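Local coordinates for catechol 1,2 dioxygenase (Acinetobacter radioresistens, PDB 2XSU), which probably catalyses the iron(III)-dependent intradiol cleavage of catechol by dioxygen to cis,cis-muconate, working as a homodimer, at residues Asp135-Glu140 against Lys285-Asn290. The protein carries 1 engineered substitution. Residues are numbered along the deposited sequence; the frame is centred on the assembly and turned at random.
Sequences DTLIIE and KHITFN
His286 and Glu140 meet diagonally across two neighbouring parallel strands, on the face of the sheet that also carries Ile138 and Thr288. The imidazole donates through NE2 to Glu140 OE1 at 2.7 Å and a nearly straight 167°; OE1 lies close to the ring plane, and the N-H reaches it from its anti side, somewhat out of the carboxylate plane. The carboxylate itself is turned 62° from the ring, and its OE1 is also paired with Arg278, so two donors fix it and its negative charge is probably stabilised. With CG anti to the backbone N (chi1 -175°), the ring swings across toward strand 136-140, laying one face over Ile138 O and bringing CD2 within 3.8 Å of Ile138 CG2. On the other face Leu137, Ile139 and Ile287 are buried: Leu137 CD1 touches Ile287 CD1 at 3.9 Å, the two side chains crossing at an angle, while Phe242 packs on both Ile287 and Ile139. At the start of the pair, Lys285, bent at chi2 and chi4, swings its ammonium back to Asp135: NZ sits 3.0 Å from OD2, above the carboxylate plane, and forms a second salt bridge with Asp268 of strand 263-269. Five backbone bonds join the strands, from Lys285 N to Thr136 O (2.9 Å) through to Phe289 N to Glu140 O (2.9 Å). Antiparallel strands 190-196 and 263-269 flank this parallel pairing within the mixed beta-sandwich of the intradiol dioxygenase catalytic domain, where the side chains of Ile287 and Phe289 lie about 9 Å from those of the iron ligands His225 and His227, respectively.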
ATOM      1  N   ASP A 135     -21.353   3.402  32.253  1.00 15.11           N
ATOM      2  CA  ASP A 135     -20.947   4.175  33.441  1.00 15.12           C
ATOM      3  C   ASP A 135     -20.502   5.586  33.054  1.00 14.66           C
ATOM      4  O   ASP A 135     -19.835   5.791  32.019  1.00 13.69           O
ATOM      5  CB  ASP A 135     -19.774   3.517  34.186  1.00 16.93           C
ATOM      6  CG  ASP A 135     -20.142   2.204  34.857  1.00 20.48           C
ATOM      7  OD1 ASP A 135     -21.337   1.938  35.085  1.00 23.34           O
ATOM      8  OD2 ASP A 135     -19.199   1.471  35.209  1.00 26.03           O
ATOM      9  N   THR A 136     -20.886   6.548  33.888  1.00 13.79           N
ATOM     10  CA  THR A 136     -20.331   7.895  33.826  1.00 14.28           C
ATOM     11  C   THR A 136     -18.882   7.878  34.346  1.00 12.83           C
ATOM     12  O   THR A 136     -18.543   7.157  35.292  1.00 12.85           O
ATOM     13  CB  THR A 136     -21.168   8.839  34.713  1.00 14.32           C
ATOM     14  OG1 THR A 136     -22.473   8.966  34.147  1.00 17.15           O
ATOM     15  CG2 THR A 136     -20.552  10.201  34.772  1.00 15.81           C
ATOM     16  N   LEU A 137     -18.006   8.632  33.671  1.00 12.16           N
ATOM     17  CA  LEU A 137     -16.603   8.782  34.072  1.00 12.29           C
ATOM     18  C   LEU A 137     -16.257  10.259  34.151  1.00 13.09           C
ATOM     19  O   LEU A 137     -16.540  11.001  33.212  1.00 14.02           O
ATOM     20  CB  LEU A 137     -15.677   8.121  33.028  1.00 11.89           C
ATOM     21  CG  LEU A 137     -14.180   8.396  33.166  1.00 11.66           C
ATOM     22  CD1 LEU A 137     -13.599   7.831  34.466  1.00 14.15           C
ATOM     23  CD2 LEU A 137     -13.455   7.782  31.957  1.00 13.32           C
ATOM     24  N   ILE A 138     -15.651  10.667  35.265  1.00 12.13           N
ATOM     25  CA  ILE A 138     -14.992  11.971  35.361  1.00 12.69           C
ATOM     26  C   ILE A 138     -13.486  11.754  35.305  1.00 11.71           C
ATOM     27  O   ILE A 138     -12.922  10.918  36.067  1.00 11.69           O
ATOM     28  CB  ILE A 138     -15.355  12.692  36.670  1.00 12.81           C
ATOM     29  CG1 ILE A 138     -16.825  13.126  36.599  1.00 15.16           C
ATOM     30  CG2 ILE A 138     -14.380  13.871  36.915  1.00 13.74           C
ATOM     31  CD1 ILE A 138     -17.418  13.715  37.895  1.00 19.37           C
ATOM     32  N   ILE A 139     -12.835  12.482  34.398  1.00 11.74           N
ATOM     33  CA  ILE A 139     -11.384  12.506  34.312  1.00 11.85           C
ATOM     34  C   ILE A 139     -10.930  13.873  34.720  1.00 12.65           C
ATOM     35  O   ILE A 139     -11.476  14.882  34.239  1.00 12.93           O
ATOM     36  CB  ILE A 139     -10.869  12.311  32.854  1.00 11.54           C
ATOM     37  CG1 ILE A 139     -11.518  11.079  32.230  1.00 11.91           C
ATOM     38  CG2 ILE A 139      -9.360  12.239  32.826  1.00 12.78           C
ATOM     39  CD1 ILE A 139     -11.265  10.972  30.714  1.00 11.21           C
ATOM     40  N   GLU A 140      -9.939  13.948  35.598  1.00 12.72           N
ATOM     41  CA  GLU A 140      -9.347  15.250  35.901  1.00 14.93           C
ATOM     42  C   GLU A 140      -7.871  15.200  36.181  1.00 13.97           C
ATOM     43  O   GLU A 140      -7.319  14.131  36.494  1.00 14.13           O
ATOM     44  CB  GLU A 140     -10.100  16.017  36.977  1.00 16.87           C
ATOM     45  CG  GLU A 140     -10.017  15.490  38.358  1.00 20.08           C
ATOM     46  CD  GLU A 140     -11.083  16.146  39.273  1.00 23.55           C
ATOM     47  OE1 GLU A 140     -11.500  15.517  40.238  1.00 22.01           O
ATOM     48  OE2 GLU A 140     -11.518  17.285  39.020  1.00 29.66           O
ATOM     49  N   LYS A 285     -17.478   6.684  37.965  1.00 16.30           N
ATOM     50  CA  LYS A 285     -16.079   6.337  38.038  1.00 15.26           C
ATOM     51  C   LYS A 285     -15.271   7.596  37.934  1.00 14.24           C
ATOM     52  O   LYS A 285     -15.699   8.553  37.251  1.00 13.21           O
ATOM     53  CB  LYS A 285     -15.712   5.392  36.889  1.00 15.55           C
ATOM     54  CG  LYS A 285     -16.513   4.085  36.881  1.00 17.99           C
ATOM     55  CD  LYS A 285     -15.947   3.065  37.824  1.00 22.56           C
ATOM     56  CE  LYS A 285     -16.505   1.703  37.476  1.00 24.20           C
ATOM     57  NZ  LYS A 285     -17.937   1.580  37.886  1.00 27.49           N
ATOM     58  N   HIS A 286     -14.131   7.594  38.605  1.00 13.27           N
ATOM     59  CA  HIS A 286     -13.231   8.742  38.608  1.00 13.28           C
ATOM     60  C   HIS A 286     -11.777   8.373  38.310  1.00 13.56           C
ATOM     61  O   HIS A 286     -11.203   7.480  38.943  1.00 13.41           O
ATOM     62  CB  HIS A 286     -13.314   9.479  39.954  1.00 13.70           C
ATOM     63  CG  HIS A 286     -12.516  10.739  39.989  1.00 14.15           C
ATOM     64  ND1 HIS A 286     -11.158  10.754  40.210  1.00 16.54           N
ATOM     65  CD2 HIS A 286     -12.889  12.034  39.830  1.00 15.97           C
ATOM     66  CE1 HIS A 286     -10.723  12.005  40.186  1.00 18.00           C
ATOM     67  NE2 HIS A 286     -11.760  12.801  39.979  1.00 16.25           N
ATOM     68  N   ILE A 287     -11.169   9.087  37.358  1.00 12.33           N
ATOM     69  CA  ILE A 287      -9.754   8.890  37.028  1.00 12.73           C
ATOM     70  C   ILE A 287      -9.006  10.201  37.161  1.00 12.66           C
ATOM     71  O   ILE A 287      -9.477  11.249  36.676  1.00 12.98           O
ATOM     72  CB  ILE A 287      -9.599   8.305  35.604  1.00 11.65           C
ATOM     73  CG1 ILE A 287     -10.048   6.842  35.633  1.00 13.62           C
ATOM     74  CG2 ILE A 287      -8.144   8.465  35.098  1.00 12.49           C
ATOM     75  CD1 ILE A 287     -10.121   6.178  34.284  1.00 14.18           C
ATOM     76  N   THR A 288      -7.866  10.150  37.861  1.00 12.43           N
ATOM     77  CA  THR A 288      -6.915  11.245  37.891  1.00 13.52           C
ATOM     78  C   THR A 288      -5.812  10.961  36.887  1.00 13.33           C
ATOM     79  O   THR A 288      -5.165   9.895  36.939  1.00 14.95           O
ATOM     80  CB  THR A 288      -6.289  11.441  39.315  1.00 13.88           C
ATOM     81  OG1 THR A 288      -7.339  11.711  40.257  1.00 16.56           O
ATOM     82  CG2 THR A 288      -5.276  12.609  39.341  1.00 16.44           C
ATOM     83  N   PHE A 289      -5.604  11.900  35.969  1.00 12.54           N
ATOM     84  CA  PHE A 289      -4.479  11.820  35.063  1.00 12.31           C
ATOM     85  C   PHE A 289      -3.795  13.198  34.945  1.00 12.71           C
ATOM     86  O   PHE A 289      -4.242  14.087  34.186  1.00 12.23           O
ATOM     87  CB  PHE A 289      -4.943  11.277  33.704  1.00 12.04           C
ATOM     88  CG  PHE A 289      -3.807  10.995  32.739  1.00 12.65           C
ATOM     89  CD1 PHE A 289      -2.926   9.939  32.975  1.00 13.92           C
ATOM     90  CD2 PHE A 289      -3.648  11.775  31.581  1.00 12.70           C
ATOM     91  CE1 PHE A 289      -1.874   9.665  32.067  1.00 14.11           C
ATOM     92  CE2 PHE A 289      -2.597  11.521  30.680  1.00 13.32           C
ATOM     93  CZ  PHE A 289      -1.713  10.463  30.931  1.00 12.62           C
ATOM     94  N   ASN A 290      -2.730  13.370  35.727  1.00 13.45           N
ATOM     95  CA  ASN A 290      -1.897  14.568  35.662  1.00 14.45           C
ATOM     96  C   ASN A 290      -0.907  14.454  34.526  1.00 14.79           C
ATOM     97  O   ASN A 290      -0.505  13.334  34.119  1.00 16.09           O
ATOM     98  CB  ASN A 290      -1.177  14.801  37.000  1.00 14.14           C
ATOM     99  CG  ASN A 290      -2.138  14.914  38.144  1.00 16.85           C
ATOM    100  OD1 ASN A 290      -3.161  15.615  38.048  1.00 15.70           O
ATOM    101  ND2 ASN A 290      -1.855  14.197  39.228  1.00 18.74           N
TER